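Local coordinates for putative oxidoreductase (Klebsiella pneumoniae subsp. pneumoniae MGH 78578, PDB 3E82), which probably acts as a nucleotide-dependent oxidoreductase of the Gfo/Idh/MocA family, with a Rossmann-type domain expected to bind NAD(P) and a C-terminal alpha/beta domain, at residues P82-A87 with K92-D97; F37-D42 with E60-H65; L86-G91 with R119-F124; R300-L305 with N316-V321. All blocks are in the same frame, centred on the assembly; numbering follows the deposited sequence.

Contact 1. Residues P82-A87 with K92-D97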
loop_
_atom_site.group_PDB
_atom_site.type_symbol
_atom_site.label_atom_id
_atom_site.label_comp_id
_atom_site.label_asym_id
_atom_site.label_seq_id
_atom_site.Cartn_x
_atom_site.Cartn_y
_atom_site.Cartn_z
ATOM N N PRO B 82 -25.088 -25.488 -7.772
ATOM C CA PRO B 82 -26.142 -26.452 -8.103
ATOM C C PRO B 82 -27.549 -25.858 -8.236
ATOM O O PRO B 82 -28.281 -26.217 -9.155
ATOM C CB PRO B 82 -26.029 -27.492 -6.984
ATOM C CG PRO B 82 -25.410 -26.740 -5.854
ATOM C CD PRO B 82 -24.387 -25.874 -6.535
ATOM N N LEU B 83 -27.929 -24.953 -7.333
ATOM C CA LEU B 83 -29.254 -24.332 -7.404
ATOM C C LEU B 83 -29.386 -23.409 -8.614
ATOM O O LEU B 83 -30.460 -23.307 -9.210
ATOM C CB LEU B 83 -29.559 -23.549 -6.122
ATOM C CG LEU B 83 -29.927 -24.394 -4.899
ATOM C CD1 LEU B 83 -30.003 -23.523 -3.652
ATOM C CD2 LEU B 83 -31.265 -25.080 -5.160
ATOM N N ALA B 84 -28.298 -22.730 -8.969
ATOM C CA ALA B 84 -28.312 -21.837 -10.116
ATOM C C ALA B 84 -28.507 -22.718 -11.342
ATOM O O ALA B 84 -29.234 -22.370 -12.270
ATOM C CB ALA B 84 -26.990 -21.083 -10.214
ATOM N N ARG B 85 -27.854 -23.874 -11.323
ATOM C CA ARG B 85 -27.944 -24.827 -12.420
ATOM C C ARG B 85 -29.388 -25.300 -12.583
ATOM O O ARG B 85 -29.920 -25.339 -13.692
ATOM C CB ARG B 85 -27.043 -26.027 -12.132
ATOM C CG ARG B 85 -26.505 -26.709 -13.366
ATOM C CD ARG B 85 -25.539 -27.827 -12.997
ATOM N NE ARG B 85 -24.456 -27.956 -13.968
ATOM C CZ ARG B 85 -23.310 -27.282 -13.908
ATOM N NH1 ARG B 85 -23.094 -26.429 -12.917
ATOM N NH2 ARG B 85 -22.378 -27.463 -14.834
ATOM N N LEU B 86 -30.011 -25.655 -11.462
ATOM C CA LEU B 86 -31.385 -26.132 -11.462
ATOM C C LEU B 86 -32.343 -25.039 -11.928
ATOM O O LEU B 86 -33.246 -25.289 -12.725
ATOM C CB LEU B 86 -31.780 -26.585 -10.057
ATOM C CG LEU B 86 -33.113 -27.329 -9.977
ATOM C CD1 LEU B 86 -33.003 -28.637 -10.755
ATOM C CD2 LEU B 86 -33.465 -27.605 -8.531
ATOM N N ALA B 87 -32.145 -23.826 -11.422
ATOM C CA ALA B 87 -32.991 -22.698 -11.794
ATOM C C ALA B 87 -32.944 -22.436 -13.298
ATOM O O ALA B 87 -33.986 -22.296 -13.944
ATOM C CB ALA B 87 -32.559 -21.447 -11.029
ATOM N N LYS B 92 -35.658 -20.369 -15.432
ATOM C CA LYS B 92 -35.773 -19.183 -14.580
ATOM C C LYS B 92 -34.563 -18.261 -14.707
ATOM O O LYS B 92 -33.470 -18.698 -15.058
ATOM C CB LYS B 92 -35.922 -19.582 -13.103
ATOM C CG LYS B 92 -37.333 -19.993 -12.670
ATOM C CD LYS B 92 -37.855 -21.182 -13.450
ATOM C CE LYS B 92 -39.145 -21.743 -12.846
ATOM N NZ LYS B 92 -40.334 -20.889 -13.087
ATOM N N HIS B 93 -34.777 -16.977 -14.436
ATOM C CA HIS B 93 -33.693 -16.006 -14.456
ATOM C C HIS B 93 -33.040 -16.208 -13.095
ATOM O O HIS B 93 -33.715 -16.606 -12.135
ATOM C CB HIS B 93 -34.239 -14.587 -14.571
ATOM C CG HIS B 93 -34.891 -14.304 -15.885
ATOM N ND1 HIS B 93 -34.202 -14.340 -17.080
ATOM C CD2 HIS B 93 -36.176 -14.014 -16.198
ATOM C CE1 HIS B 93 -35.036 -14.085 -18.073
ATOM N NE2 HIS B 93 -36.240 -13.885 -17.566
ATOM N N VAL B 94 -31.746 -15.929 -12.997
ATOM C CA VAL B 94 -31.053 -16.151 -11.738
ATOM C C VAL B 94 -30.089 -15.065 -11.284
ATOM O O VAL B 94 -29.315 -14.536 -12.076
ATOM C CB VAL B 94 -30.251 -17.470 -11.801
ATOM C CG1 VAL B 94 -29.587 -17.745 -10.456
ATOM C CG2 VAL B 94 -31.162 -18.619 -12.214
ATOM N N VAL B 95 -30.162 -14.736 -9.997
ATOM C CA VAL B 95 -29.250 -13.790 -9.378
ATOM C C VAL B 95 -28.607 -14.618 -8.259
ATOM O O VAL B 95 -29.309 -15.178 -7.415
ATOM C CB VAL B 95 -29.979 -12.577 -8.766
ATOM C CG1 VAL B 95 -29.082 -11.900 -7.723
ATOM C CG2 VAL B 95 -30.342 -11.579 -9.876
ATOM N N VAL B 96 -27.281 -14.711 -8.273
ATOM C CA VAL B 96 -26.561 -15.493 -7.267
ATOM C C VAL B 96 -25.760 -14.614 -6.320
ATOM O O VAL B 96 -24.949 -13.793 -6.748
ATOM C CB VAL B 96 -25.579 -16.488 -7.928
ATOM C CG1 VAL B 96 -25.014 -17.448 -6.874
ATOM C CG2 VAL B 96 -26.271 -17.232 -9.048
ATOM N N ASP B 97 -26.006 -14.788 -5.031
ATOM C CA ASP B 97 -25.296 -14.049 -4.000
ATOM C C ASP B 97 -23.839 -14.543 -4.058
ATOM O O ASP B 97 -23.589 -15.682 -4.450
ATOM C CB ASP B 97 -25.922 -14.380 -2.645
ATOM C CG ASP B 97 -25.570 -13.384 -1.575
ATOM O OD1 ASP B 97 -25.905 -12.191 -1.739
ATOM O OD2 ASP B 97 -24.962 -13.796 -0.562
#
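Apolar contacts between Ala84 and Ala87 of helix 80-89 and Val94 and Val96 of strand 93-96 make up most of this contact. Ala87 CB meets Val94 CG2 at 3.4 Å, closer than two methyl carbons usually come. Val94 turns its CG2 branch to the side of its own backbone N, with CG1 anti to that N (chi1 -177°), and this rotation points CG2 at the Ala87 methyl. One turn earlier, Ala84 CB lies 4.1 Å from Val96 CG2 and 4.2 Å from Val94 CG1, so a single methyl touches a branch of each valine. Val94 and Val96, two residues apart on the strand, thus present their side chains to the same helix face.

The polar part is one backbone bond at the turn between the two elements. Lys92 N donates to Ala87 O over 3.0 Å with an N-H...O angle of 158°, the donor tilted from the carbonyl plane. Lys92 CB also rests 3.4 Å from Ala87 O. The rest of the lysine then leads away from the helix, bent at chi2 and chi4, and its NZ is bonded to the carbonyl oxygens of Val68 and His65.

Strand 70-73, helix 80-89 and strand 93-96 form a beta-alpha-beta crossover of the Rossmann domain; the axes of segments 82-87 and 93-96 run nearly antiparallel (166°), 8.5 Å apart at closest approach. The small alanine methyls let the helix lie close on the valines; burial of apolar surface joins the two elements, while the Lys92-Ala87 bond satisfies a carbonyl at the helix end.

Contact 2. Residues F37-D42 with E60-H65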
loop_
_atom_site.group_PDB
_atom_site.type_symbol
_atom_site.label_atom_id
_atom_site.label_comp_id
_atom_site.label_asym_id
_atom_site.label_seq_id
_atom_site.Cartn_x
_atom_site.Cartn_y
_atom_site.Cartn_z
ATOM N N PHE B 37 -42.203 -15.723 -3.084
ATOM C CA PHE B 37 -41.802 -16.962 -2.427
ATOM C C PHE B 37 -40.475 -16.844 -1.677
ATOM O O PHE B 37 -39.581 -16.100 -2.076
ATOM C CB PHE B 37 -41.669 -18.089 -3.459
ATOM C CG PHE B 37 -42.923 -18.351 -4.245
ATOM C CD1 PHE B 37 -43.923 -19.177 -3.737
ATOM C CD2 PHE B 37 -43.101 -17.771 -5.497
ATOM C CE1 PHE B 37 -45.083 -19.422 -4.470
ATOM C CE2 PHE B 37 -44.253 -18.006 -6.238
ATOM C CZ PHE B 37 -45.248 -18.834 -5.726
ATOM N N VAL B 38 -40.366 -17.592 -0.588
ATOM C CA VAL B 38 -39.150 -17.646 0.209
ATOM C C VAL B 38 -38.941 -19.119 0.566
ATOM O O VAL B 38 -39.828 -19.752 1.147
ATOM C CB VAL B 38 -39.268 -16.804 1.511
ATOM C CG1 VAL B 38 -38.077 -17.079 2.424
ATOM C CG2 VAL B 38 -39.315 -15.319 1.174
ATOM N N ALA B 39 -37.797 -19.679 0.178
ATOM C CA ALA B 39 -37.513 -21.072 0.508
ATOM C C ALA B 39 -36.725 -21.070 1.813
ATOM O O ALA B 39 -35.629 -20.498 1.894
ATOM C CB ALA B 39 -36.715 -21.747 -0.598
ATOM N N SER B 40 -37.312 -21.685 2.836
ATOM C CA SER B 40 -36.702 -21.766 4.153
ATOM C C SER B 40 -37.406 -22.850 4.960
ATOM O O SER B 40 -38.618 -23.046 4.826
ATOM C CB SER B 40 -36.829 -20.424 4.878
ATOM O OG SER B 40 -36.402 -20.523 6.231
ATOM N N ARG B 41 -36.638 -23.545 5.794
ATOM C CA ARG B 41 -37.156 -24.619 6.637
ATOM C C ARG B 41 -37.859 -24.066 7.871
ATOM O O ARG B 41 -38.477 -24.822 8.624
ATOM C CB ARG B 41 -36.015 -25.536 7.095
ATOM C CG ARG B 41 -35.282 -26.253 5.984
ATOM C CD ARG B 41 -36.196 -27.208 5.247
ATOM N NE ARG B 41 -35.518 -27.864 4.128
ATOM C CZ ARG B 41 -36.077 -28.798 3.362
ATOM N NH1 ARG B 41 -37.327 -29.191 3.594
ATOM N NH2 ARG B 41 -35.393 -29.330 2.355
ATOM N N ASP B 42 -37.757 -22.753 8.079
ATOM C CA ASP B 42 -38.372 -22.110 9.237
ATOM C C ASP B 42 -39.440 -21.095 8.830
ATOM O O ASP B 42 -39.162 -19.898 8.746
ATOM C CB ASP B 42 -37.304 -21.401 10.068
ATOM C CG ASP B 42 -37.834 -20.909 11.399
ATOM O OD1 ASP B 42 -39.069 -20.842 11.558
ATOM O OD2 ASP B 42 -37.017 -20.580 12.284
ATOM N N GLU B 60 -35.345 -26.711 -4.082
ATOM C CA GLU B 60 -35.649 -27.289 -5.386
ATOM C C GLU B 60 -37.074 -26.969 -5.831
ATOM O O GLU B 60 -37.302 -26.562 -6.969
ATOM C CB GLU B 60 -35.459 -28.809 -5.347
ATOM C CG GLU B 60 -34.064 -29.289 -4.936
ATOM C CD GLU B 60 -33.673 -28.856 -3.525
ATOM O OE1 GLU B 60 -34.541 -28.875 -2.624
ATOM O OE2 GLU B 60 -32.493 -28.504 -3.312
ATOM N N ALA B 61 -38.037 -27.157 -4.936
ATOM C CA ALA B 61 -39.431 -26.876 -5.256
ATOM C C ALA B 61 -39.653 -25.386 -5.521
ATOM O O ALA B 61 -40.402 -25.009 -6.429
ATOM C CB ALA B 61 -40.333 -27.341 -4.122
ATOM N N ALA B 62 -39.008 -24.539 -4.721
ATOM C CA ALA B 62 -39.143 -23.093 -4.878
ATOM C C ALA B 62 -38.597 -22.656 -6.232
ATOM O O ALA B 62 -39.258 -21.940 -6.986
ATOM C CB ALA B 62 -38.396 -22.376 -3.765
ATOM N N VAL B 63 -37.385 -23.099 -6.537
ATOM C CA VAL B 63 -36.743 -22.756 -7.794
ATOM C C VAL B 63 -37.549 -23.207 -9.017
ATOM O O VAL B 63 -37.612 -22.497 -10.016
ATOM C CB VAL B 63 -35.328 -23.371 -7.862
ATOM C CG1 VAL B 63 -34.793 -23.287 -9.265
ATOM C CG2 VAL B 63 -34.394 -22.639 -6.899
ATOM N N GLN B 64 -38.174 -24.376 -8.929
ATOM C CA GLN B 64 -38.941 -24.918 -10.053
ATOM C C GLN B 64 -40.414 -24.519 -10.140
ATOM O O GLN B 64 -41.116 -24.936 -11.059
ATOM C CB GLN B 64 -38.827 -26.447 -10.055
ATOM C CG GLN B 64 -37.400 -26.931 -10.225
ATOM C CD GLN B 64 -37.256 -28.430 -10.066
ATOM O OE1 GLN B 64 -37.625 -28.997 -9.037
ATOM N NE2 GLN B 64 -36.709 -29.081 -11.083
ATOM N N HIS B 65 -40.885 -23.708 -9.202
ATOM C CA HIS B 65 -42.289 -23.293 -9.210
ATOM C C HIS B 65 -42.609 -22.484 -10.476
ATOM O O HIS B 65 -41.904 -21.529 -10.809
ATOM C CB HIS B 65 -42.585 -22.464 -7.960
ATOM C CG HIS B 65 -44.042 -22.341 -7.629
ATOM N ND1 HIS B 65 -44.944 -21.695 -8.447
ATOM C CD2 HIS B 65 -44.739 -22.721 -6.529
ATOM C CE1 HIS B 65 -46.130 -21.677 -7.863
ATOM N NE2 HIS B 65 -46.031 -22.292 -6.698
#
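Phe37, Ala62 and His65 bury the most surface here, where strand 33-39 passes beside the end of helix 59-64. The Phe37 ring reaches His65 with its far end: CZ sits 3.6 Å above one face of the imidazole, displaced toward the rim, and lies 3.7 Å from His65 CE1. Neighbouring Phe37 CE1 approaches His65 NE2 at 3.8 Å. The ring planes are inclined at 39° with centroids 4.5 Å apart, an oblique aromatic pair, and the Phe37 side chain comes in roughly perpendicular to that of His65. His65 places its ring there by holding CG anti to the backbone N (chi1 -162°), whereas Phe37 extends CG anti to its carbonyl carbon. The rotation of the imidazole is also fixed from its polar side, because ND1 accepts a hydrogen bond from the backbone N of Asp67.

Ala62 makes the second point of contact. Its methyl faces that of Ala39 two residues along the strand from Phe37, with Ala62 CB and Ala39 CB 3.6 Å apart, and the backbones come closest at this pair. Ile13 of strand 8-13 touches both methyls.

Helix 59-64 thereby lies against the parallel sheet of the Rossmann domain, with Phe37 also packed on Thr54 and Ile56 of the edge strand 54-56. No hydrogen bond or salt bridge spans the two segments, so the contact is made by apolar and aromatic surface. Two methyls set the close spacing of helix and strand, and one imidazole face receives the CZ end of the Phe37 ring, while ND1 is satisfied by the backbone N of Asp67.

Contact 3. Residues L86-G91 with R119-F124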
loop_
_atom_site.group_PDB
_atom_site.type_symbol
_atom_site.label_atom_id
_atom_site.label_comp_id
_atom_site.label_asym_id
_atom_site.label_seq_id
_atom_site.Cartn_x
_atom_site.Cartn_y
_atom_site.Cartn_z
ATOM N N LEU B 86 -30.011 -25.655 -11.462
ATOM C CA LEU B 86 -31.385 -26.132 -11.462
ATOM C C LEU B 86 -32.343 -25.039 -11.928
ATOM O O LEU B 86 -33.246 -25.289 -12.725
ATOM C CB LEU B 86 -31.780 -26.585 -10.057
ATOM C CG LEU B 86 -33.113 -27.329 -9.977
ATOM C CD1 LEU B 86 -33.003 -28.637 -10.755
ATOM C CD2 LEU B 86 -33.465 -27.605 -8.531
ATOM N N ALA B 87 -32.145 -23.826 -11.422
ATOM C CA ALA B 87 -32.991 -22.698 -11.794
ATOM C C ALA B 87 -32.944 -22.436 -13.298
ATOM O O ALA B 87 -33.986 -22.296 -13.944
ATOM C CB ALA B 87 -32.559 -21.447 -11.029
ATOM N N LEU B 88 -31.732 -22.366 -13.846
ATOM C CA LEU B 88 -31.546 -22.123 -15.274
ATOM C C LEU B 88 -32.197 -23.214 -16.119
ATOM O O LEU B 88 -32.908 -22.920 -17.082
ATOM C CB LEU B 88 -30.055 -22.023 -15.612
ATOM C CG LEU B 88 -29.349 -20.754 -15.116
ATOM C CD1 LEU B 88 -27.865 -20.819 -15.490
ATOM C CD2 LEU B 88 -29.999 -19.517 -15.741
ATOM N N ASN B 89 -31.952 -24.471 -15.764
ATOM C CA ASN B 89 -32.544 -25.590 -16.492
ATOM C C ASN B 89 -34.072 -25.553 -16.389
ATOM O O ASN B 89 -34.775 -26.108 -17.234
ATOM C CB ASN B 89 -31.988 -26.918 -15.953
ATOM C CG ASN B 89 -30.662 -27.302 -16.601
ATOM O OD1 ASN B 89 -29.771 -27.859 -15.955
ATOM N ND2 ASN B 89 -30.533 -27.016 -17.890
ATOM N N ALA B 90 -34.582 -24.877 -15.362
ATOM C CA ALA B 90 -36.022 -24.751 -15.154
ATOM C C ALA B 90 -36.573 -23.520 -15.871
ATOM O O ALA B 90 -37.733 -23.147 -15.685
ATOM C CB ALA B 90 -36.330 -24.656 -13.662
ATOM N N GLY B 91 -35.734 -22.889 -16.689
ATOM C CA GLY B 91 -36.163 -21.710 -17.414
ATOM C C GLY B 91 -36.339 -20.455 -16.572
ATOM O O GLY B 91 -37.094 -19.562 -16.956
ATOM N N ARG B 119 -31.609 -17.232 -20.678
ATOM C CA ARG B 119 -32.097 -16.616 -19.454
ATOM C C ARG B 119 -31.010 -15.716 -18.865
ATOM O O ARG B 119 -29.822 -15.959 -19.075
ATOM C CB ARG B 119 -32.496 -17.701 -18.447
ATOM C CG ARG B 119 -33.816 -18.408 -18.781
ATOM C CD ARG B 119 -35.000 -17.498 -18.521
ATOM N NE ARG B 119 -36.232 -17.989 -19.127
ATOM C CZ ARG B 119 -37.346 -17.265 -19.228
ATOM N NH1 ARG B 119 -37.376 -16.021 -18.753
ATOM N NH2 ARG B 119 -38.421 -17.766 -19.832
ATOM N N LEU B 120 -31.414 -14.672 -18.145
ATOM C CA LEU B 120 -30.450 -13.777 -17.516
ATOM C C LEU B 120 -29.853 -14.425 -16.273
ATOM O O LEU B 120 -30.569 -14.997 -15.446
ATOM C CB LEU B 120 -31.102 -12.447 -17.102
ATOM C CG LEU B 120 -30.176 -11.427 -16.396
ATOM C CD1 LEU B 120 -30.640 -10.012 -16.704
ATOM C CD2 LEU B 120 -30.148 -11.673 -14.874
ATOM N N LEU B 121 -28.536 -14.332 -16.156
ATOM C CA LEU B 121 -27.814 -14.856 -14.995
ATOM C C LEU B 121 -26.947 -13.708 -14.512
ATOM O O LEU B 121 -26.277 -13.062 -15.316
ATOM C CB LEU B 121 -26.911 -16.028 -15.384
ATOM C CG LEU B 121 -25.865 -16.468 -14.343
ATOM C CD1 LEU B 121 -26.534 -16.934 -13.067
ATOM C CD2 LEU B 121 -25.017 -17.580 -14.929
ATOM N N SER B 122 -26.962 -13.445 -13.213
ATOM C CA SER B 122 -26.144 -12.363 -12.668
ATOM C C SER B 122 -25.623 -12.737 -11.285
ATOM O O SER B 122 -26.061 -13.728 -10.701
ATOM C CB SER B 122 -26.971 -11.076 -12.596
ATOM O OG SER B 122 -26.150 -9.973 -12.262
ATOM N N VAL B 123 -24.675 -11.956 -10.774
ATOM C CA VAL B 123 -24.098 -12.202 -9.460
ATOM C C VAL B 123 -24.256 -10.905 -8.667
ATOM O O VAL B 123 -24.109 -9.817 -9.222
ATOM C CB VAL B 123 -22.602 -12.588 -9.566
ATOM C CG1 VAL B 123 -22.023 -12.822 -8.174
ATOM C CG2 VAL B 123 -22.451 -13.839 -10.428
ATOM N N PHE B 124 -24.539 -11.032 -7.373
ATOM C CA PHE B 124 -24.783 -9.878 -6.513
ATOM C C PHE B 124 -23.569 -9.013 -6.168
ATOM O O PHE B 124 -23.157 -8.943 -5.012
ATOM C CB PHE B 124 -25.488 -10.346 -5.224
ATOM C CG PHE B 124 -26.159 -9.236 -4.434
ATOM C CD1 PHE B 124 -27.099 -8.389 -5.032
ATOM C CD2 PHE B 124 -25.887 -9.074 -3.079
ATOM C CE1 PHE B 124 -27.759 -7.396 -4.280
ATOM C CE2 PHE B 124 -26.539 -8.086 -2.320
ATOM C CZ PHE B 124 -27.473 -7.248 -2.917
#
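At the C-terminal end of helix 80-89, a Schellman motif brings the chain up against the start of strand 121-123, and Leu88 and Gly91 meet Arg119 and Leu121. Leu88 reaches across with both methyls: CD2 lies 4.1 Å from Arg119 CB, and CD1 lies 4.3 Å from Leu121 CD2. Leu88 and the Arg119 chain lie alongside each other, pointing opposite ways.

Gly91 is the C-prime residue of the motif, with a positive phi of 72°; its N bonds to Leu88 O, and the chain then turns into strand 93-96. That turn directs Gly91 O over one face of the Arg119 guanidinium. Gly91 O and Arg119 NE are 2.8 Å apart, but the angle is too poor for a hydrogen bond, as the oxygen sits above the group. A bend at chi2 (-73°) carries the arginine across this carbonyl, so that Arg119 CD also passes 3.3 Å from Gly91 O. In the parallel sheet of the Rossmann domain, strand 121-123 is the outermost on this side and pairs with 93-96. Leu88 and Leu121 also both touch Val94 of that neighbouring strand and Ala114 of helix 104-116.

Contact 4. Residues R300-L305 with N316-V321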
loop_
_atom_site.group_PDB
_atom_site.type_symbol
_atom_site.label_atom_id
_atom_site.label_comp_id
_atom_site.label_asym_id
_atom_site.label_seq_id
_atom_site.Cartn_x
_atom_site.Cartn_y
_atom_site.Cartn_z
ATOM N N ARG B 300 -29.955 -0.406 -4.308
ATOM C CA ARG B 300 -31.237 -0.828 -4.864
ATOM C C ARG B 300 -31.090 -0.762 -6.385
ATOM O O ARG B 300 -31.867 -1.371 -7.123
ATOM C CB ARG B 300 -32.376 0.107 -4.414
ATOM C CG ARG B 300 -32.695 0.061 -2.929
ATOM C CD ARG B 300 -33.668 1.169 -2.500
ATOM N NE ARG B 300 -34.887 1.180 -3.309
ATOM C CZ ARG B 300 -35.126 2.029 -4.305
ATOM N NH1 ARG B 300 -34.225 2.955 -4.623
ATOM N NH2 ARG B 300 -36.266 1.949 -4.988
ATOM N N GLN B 301 -30.090 -0.010 -6.850
ATOM C CA GLN B 301 -29.842 0.127 -8.277
ATOM C C GLN B 301 -29.599 -1.239 -8.909
ATOM O O GLN B 301 -29.996 -1.479 -10.049
ATOM C CB GLN B 301 -28.637 1.038 -8.548
ATOM C CG GLN B 301 -28.919 2.536 -8.424
ATOM C CD GLN B 301 -29.901 3.042 -9.476
ATOM O OE1 GLN B 301 -29.741 2.781 -10.668
ATOM N NE2 GLN B 301 -30.916 3.777 -9.037
ATOM N N TYR B 302 -28.946 -2.137 -8.175
ATOM C CA TYR B 302 -28.695 -3.471 -8.714
ATOM C C TYR B 302 -30.017 -4.116 -9.155
ATOM O O TYR B 302 -30.124 -4.632 -10.260
ATOM C CB TYR B 302 -28.036 -4.376 -7.670
ATOM C CG TYR B 302 -27.810 -5.783 -8.179
ATOM C CD1 TYR B 302 -26.685 -6.094 -8.944
ATOM C CD2 TYR B 302 -28.749 -6.800 -7.940
ATOM C CE1 TYR B 302 -26.491 -7.375 -9.463
ATOM C CE2 TYR B 302 -28.563 -8.092 -8.460
ATOM C CZ TYR B 302 -27.433 -8.366 -9.221
ATOM O OH TYR B 302 -27.244 -9.613 -9.765
ATOM N N TYR B 303 -31.015 -4.089 -8.280
ATOM C CA TYR B 303 -32.308 -4.689 -8.588
ATOM C C TYR B 303 -33.139 -3.872 -9.575
ATOM O O TYR B 303 -33.890 -4.434 -10.371
ATOM C CB TYR B 303 -33.095 -4.946 -7.297
ATOM C CG TYR B 303 -32.694 -6.245 -6.621
ATOM C CD1 TYR B 303 -32.905 -7.470 -7.253
ATOM C CD2 TYR B 303 -32.068 -6.250 -5.376
ATOM C CE1 TYR B 303 -32.502 -8.672 -6.664
ATOM C CE2 TYR B 303 -31.656 -7.448 -4.773
ATOM C CZ TYR B 303 -31.876 -8.656 -5.425
ATOM O OH TYR B 303 -31.465 -9.848 -4.857
HETATM N N MSE B 304 -33.004 -2.552 -9.537
HETATM C CA MSE B 304 -33.742 -1.710 -10.473
HETATM C C MSE B 304 -33.218 -1.980 -11.881
HETATM O O MSE B 304 -33.988 -2.054 -12.842
HETATM C CB MSE B 304 -33.564 -0.238 -10.115
HETATM C CG MSE B 304 -33.978 0.080 -8.698
HETATM SE SE MSE B 304 -33.809 1.955 -8.271
HETATM C CE MSE B 304 -32.289 1.947 -7.102
ATOM N N LEU B 305 -31.904 -2.150 -11.994
ATOM C CA LEU B 305 -31.288 -2.419 -13.290
ATOM C C LEU B 305 -31.553 -3.854 -13.758
ATOM O O LEU B 305 -31.772 -4.096 -14.947
ATOM C CB LEU B 305 -29.786 -2.125 -13.224
ATOM C CG LEU B 305 -29.431 -0.645 -12.995
ATOM C CD1 LEU B 305 -27.929 -0.494 -12.796
ATOM C CD2 LEU B 305 -29.892 0.193 -14.194
ATOM N N ASN B 316 -27.895 -6.693 -19.128
ATOM C CA ASN B 316 -27.654 -7.173 -17.768
ATOM C C ASN B 316 -26.683 -6.179 -17.122
ATOM O O ASN B 316 -25.598 -5.941 -17.647
ATOM C CB ASN B 316 -26.989 -8.551 -17.839
ATOM C CG ASN B 316 -26.891 -9.240 -16.488
ATOM O OD1 ASN B 316 -26.953 -8.600 -15.434
ATOM N ND2 ASN B 316 -26.713 -10.563 -16.519
ATOM N N PRO B 317 -27.053 -5.583 -15.980
ATOM C CA PRO B 317 -26.125 -4.631 -15.356
ATOM C C PRO B 317 -24.854 -5.298 -14.832
ATOM O O PRO B 317 -23.803 -4.658 -14.714
ATOM C CB PRO B 317 -26.960 -4.018 -14.238
ATOM C CG PRO B 317 -27.842 -5.177 -13.825
ATOM C CD PRO B 317 -28.272 -5.744 -15.169
ATOM N N VAL B 318 -24.946 -6.586 -14.519
ATOM C CA VAL B 318 -23.796 -7.317 -14.016
ATOM C C VAL B 318 -23.722 -8.671 -14.703
ATOM O O VAL B 318 -24.131 -9.682 -14.140
ATOM C CB VAL B 318 -23.896 -7.541 -12.498
ATOM C CG1 VAL B 318 -22.633 -8.249 -11.987
ATOM C CG2 VAL B 318 -24.117 -6.208 -11.792
ATOM N N PRO B 319 -23.227 -8.700 -15.947
ATOM C CA PRO B 319 -23.120 -9.970 -16.674
ATOM C C PRO B 319 -22.195 -10.932 -15.936
ATOM O O PRO B 319 -21.213 -10.519 -15.308
ATOM C CB PRO B 319 -22.585 -9.549 -18.036
ATOM C CG PRO B 319 -21.830 -8.276 -17.729
ATOM C CD PRO B 319 -22.749 -7.577 -16.769
ATOM N N PRO B 320 -22.503 -12.234 -15.997
ATOM C CA PRO B 320 -21.694 -13.250 -15.318
ATOM C C PRO B 320 -20.197 -13.247 -15.623
ATOM O O PRO B 320 -19.386 -13.587 -14.757
ATOM C CB PRO B 320 -22.388 -14.566 -15.694
ATOM C CG PRO B 320 -23.101 -14.257 -16.985
ATOM C CD PRO B 320 -23.594 -12.844 -16.788
ATOM N N VAL B 321 -19.825 -12.863 -16.839
ATOM C CA VAL B 321 -18.414 -12.822 -17.200
ATOM C C VAL B 321 -17.634 -11.812 -16.335
ATOM O O VAL B 321 -16.426 -11.958 -16.128
ATOM C CB VAL B 321 -18.229 -12.479 -18.696
ATOM C CG1 VAL B 321 -18.643 -11.039 -18.972
ATOM C CG2 VAL B 321 -16.792 -12.730 -19.103
#
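Tyr302 holds CG anti to its backbone N (chi1 178°), swinging the ring out from helix 300-310 toward Val318, while Val318 keeps CG1 anti to its own N (chi1 -177°), which leaves CG2 beside the backbone N and directed at the ring. Val318 CG2 comes to the ring edge, close to its plane, at 3.5 Å from Tyr302 CE1; the valine side chain stands nearly square to that of the tyrosine. One turn further along the helix, Leu305 CB meets Pro317 CB at 3.5 Å, and Leu305 CD1 lies 3.9 Å from the same Pro317 carbon. These two lie side by side, head to tail.

The loop that brings Pro317 and Val318 to the helix is shaped by an Asx turn, in which Asn316 OD1 accepts from Val318 N at 3.0 Å, the donor standing above the carbonyl plane. Asn316 ND2 bonds to Leu121 O, and Tyr302 OH to Ser122 OG, tying both segments to strand 121-123.

Between the two segments the contact is apolar, with no hydrogen bond across it: a methyl at a ring edge and a leucine against a proline. The polar ends of Tyr302 and Asn316 link this part of the C-terminal domain to the Rossmann sheet.

In the fold
Contact 2 comes first along the chain, then contacts 1 and 3, which both use helix 80-89 and share Leu86 and Ala87, and last contact 4. The first three belong to the Rossmann domain and reach its single parallel sheet. The centres of contacts 1 and 3 are about 4 Å apart, on neighbouring strands 93-96 and 121-123; the centre of contact 2 lies about 12 Å from that of contact 1, with helix 59-64 packed beside helix 80-89. Contact 4, in the C-terminal domain, is centred about 13 Å from contact 3 and touches it through Ser122, but its centre is about 23 Å from that of contact 2. Strand 121-123 thus joins the helix layer of the probable nucleotide-binding domain to the C-terminal domain.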